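Local coordinates for extracellular solute-binding protein, family 1 (Bifidobacterium longum subsp. infantis ATCC 15697, PDB 3OMB), which probably binds an extracellular solute, perhaps a carbohydrate, for uptake by an ABC transporter, and carries a bound magnesium ion, at residues 340-345 / 450-455. Numbering follows the deposited sequence.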
loop_
_atom_site.group_PDB
_atom_site.type_symbol
_atom_site.label_atom_id
_atom_site.label_comp_id
_atom_site.label_asym_id
_atom_site.label_seq_id
_atom_site.Cartn_x
_atom_site.Cartn_y
_atom_site.Cartn_z
ATOM N N THR A 340 -10.357 6.182 19.820
ATOM C CA THR A 340 -9.327 5.291 19.300
ATOM C C THR A 340 -9.654 4.987 17.836
ATOM O O THR A 340 -10.812 4.684 17.496
ATOM C CB THR A 340 -9.200 4.005 20.142
ATOM O OG1 THR A 340 -8.982 4.367 21.507
ATOM C CG2 THR A 340 -8.009 3.152 19.685
ATOM N N VAL A 341 -8.640 5.080 16.981
ATOM C CA VAL A 341 -8.851 4.980 15.544
ATOM C C VAL A 341 -8.078 3.783 14.973
ATOM O O VAL A 341 -7.361 3.103 15.705
ATOM C CB VAL A 341 -8.431 6.297 14.841
ATOM C CG1 VAL A 341 -9.291 7.478 15.349
ATOM C CG2 VAL A 341 -6.917 6.559 15.068
ATOM N N TRP A 342 -8.233 3.501 13.683
ATOM C CA TRP A 342 -7.375 2.530 13.040
ATOM C C TRP A 342 -6.936 3.086 11.674
ATOM O O TRP A 342 -7.505 4.072 11.187
ATOM C CB TRP A 342 -8.019 1.118 12.970
ATOM C CG TRP A 342 -7.043 0.104 12.395
ATOM C CD1 TRP A 342 -7.129 -0.513 11.184
ATOM C CD2 TRP A 342 -5.764 -0.294 12.961
ATOM N NE1 TRP A 342 -5.994 -1.324 10.970
ATOM C CE2 TRP A 342 -5.155 -1.192 12.048
ATOM C CE3 TRP A 342 -5.091 0.016 14.152
ATOM C CZ2 TRP A 342 -3.910 -1.779 12.294
ATOM C CZ3 TRP A 342 -3.851 -0.584 14.404
ATOM C CH2 TRP A 342 -3.282 -1.470 13.486
ATOM N N ASP A 343 -5.900 2.495 11.095
ATOM C CA ASP A 343 -5.321 2.947 9.849
ATOM C C ASP A 343 -6.384 3.202 8.778
ATOM O O ASP A 343 -7.253 2.359 8.546
ATOM C CB ASP A 343 -4.311 1.893 9.364
ATOM C CG ASP A 343 -3.579 2.317 8.131
ATOM O OD1 ASP A 343 -4.079 2.094 7.012
ATOM O OD2 ASP A 343 -2.474 2.842 8.277
ATOM N N GLY A 344 -6.288 4.368 8.129
ATOM C CA GLY A 344 -7.285 4.814 7.172
ATOM C C GLY A 344 -7.021 4.491 5.711
ATOM O O GLY A 344 -7.710 5.001 4.839
ATOM N N SER A 345 -6.023 3.660 5.431
ATOM C CA SER A 345 -5.698 3.308 4.031
ATOM C C SER A 345 -6.824 2.551 3.312
ATOM O O SER A 345 -7.725 1.977 3.949
ATOM C CB SER A 345 -4.434 2.457 3.965
ATOM O OG SER A 345 -3.346 3.044 4.667
ATOM N N GLU A 450 -15.547 -0.638 13.325
ATOM C CA GLU A 450 -15.827 0.279 14.437
ATOM C C GLU A 450 -14.756 1.382 14.613
ATOM O O GLU A 450 -15.078 2.556 14.567
ATOM C CB GLU A 450 -16.084 -0.492 15.756
ATOM C CG GLU A 450 -16.370 0.403 16.968
ATOM C CD GLU A 450 -17.672 1.210 16.834
ATOM O OE1 GLU A 450 -17.707 2.393 17.303
ATOM O OE2 GLU A 450 -18.657 0.669 16.248
ATOM N N GLN A 451 -13.499 1.002 14.839
ATOM C CA GLN A 451 -12.417 2.006 15.004
ATOM C C GLN A 451 -12.231 2.916 13.811
ATOM O O GLN A 451 -11.987 4.114 13.995
ATOM C CB GLN A 451 -11.090 1.344 15.381
ATOM C CG GLN A 451 -11.116 0.838 16.846
ATOM C CD GLN A 451 -9.828 0.177 17.240
ATOM O OE1 GLN A 451 -9.130 -0.413 16.391
ATOM N NE2 GLN A 451 -9.480 0.270 18.537
ATOM N N ARG A 452 -12.341 2.371 12.589
ATOM C CA ARG A 452 -12.297 3.230 11.407
ATOM C C ARG A 452 -13.449 4.235 11.317
ATOM O O ARG A 452 -13.281 5.341 10.806
ATOM C CB ARG A 452 -12.144 2.419 10.124
ATOM C CG ARG A 452 -10.660 2.129 9.831
ATOM C CD ARG A 452 -10.527 1.035 8.837
ATOM N NE ARG A 452 -11.179 1.370 7.561
ATOM C CZ ARG A 452 -10.532 1.781 6.470
ATOM N NH1 ARG A 452 -9.221 1.952 6.506
ATOM N NH2 ARG A 452 -11.199 2.007 5.342
ATOM N N SER A 453 -14.608 3.883 11.850
ATOM C CA SER A 453 -15.719 4.845 11.898
ATOM C C SER A 453 -15.474 6.019 12.866
ATOM O O SER A 453 -16.270 6.962 12.917
ATOM C CB SER A 453 -17.021 4.134 12.276
ATOM O OG SER A 453 -17.074 3.880 13.672
ATOM N N HIS A 454 -14.395 5.956 13.641
ATOM C CA HIS A 454 -14.122 6.983 14.648
ATOM C C HIS A 454 -13.367 8.204 14.127
ATOM O O HIS A 454 -12.984 9.071 14.910
ATOM C CB HIS A 454 -13.349 6.380 15.832
ATOM C CG HIS A 454 -14.128 5.364 16.620
ATOM N ND1 HIS A 454 -13.530 4.510 17.530
ATOM C CD2 HIS A 454 -15.449 5.047 16.619
ATOM C CE1 HIS A 454 -14.450 3.719 18.061
ATOM N NE2 HIS A 454 -15.624 4.032 17.534
ATOM N N PHE A 455 -13.111 8.269 12.825
ATOM C CA PHE A 455 -12.461 9.448 12.261
ATOM C C PHE A 455 -13.187 9.915 10.987
ATOM O O PHE A 455 -13.868 9.120 10.335
ATOM C CB PHE A 455 -10.962 9.197 12.019
ATOM C CG PHE A 455 -10.656 8.259 10.870
ATOM C CD1 PHE A 455 -10.501 8.742 9.583
ATOM C CD2 PHE A 455 -10.470 6.893 11.098
ATOM C CE1 PHE A 455 -10.218 7.872 8.515
ATOM C CE2 PHE A 455 -10.177 6.009 10.055
ATOM C CZ PHE A 455 -10.059 6.491 8.760
#
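The last turn of helix 436-452 and the type I beta turn R452–F455 that runs on from it hold an irregular loop of this solute-binding fold, T340–S345, and illustrate how a loop without regular structure can be fixed by side-chain donors bonding to its backbone carbonyls. H454 works at one end: its ND1 lies 2.7 Å from T340 O, with that oxygen in the ring plane and the bond nearly along the C=O axis. The ring's other nitrogen, NE2, donates to E450 OE1 at 2.7 Å, a partner tilted from the ring plane, so both nitrogens are engaged and rotation of the ring is limited. At the other end R452, bent at chi3 (60°), swings its guanidinium onto the loop, where NH1 alone serves two acceptors, D343 O at 2.9 Å and S345 O at 3.0 Å, each on a lone pair. An Asx turn shapes the same bend, D343 OD1 accepting from S345 N (3.0 Å) and also from S345 OG. F455 spans the loop, its CZ 3.6 Å from G344 CA and its CB against V341 CG1. Q451, extended beyond CG, runs alongside T340, and its NE2 bonds to V329 O. The loop, which links strand 324-326 to strand 349-350, is thus secured to helix 436-452, whose Y448 stacks on W342, and W342 NE1 donates to Q165 O, just before strand 166-170.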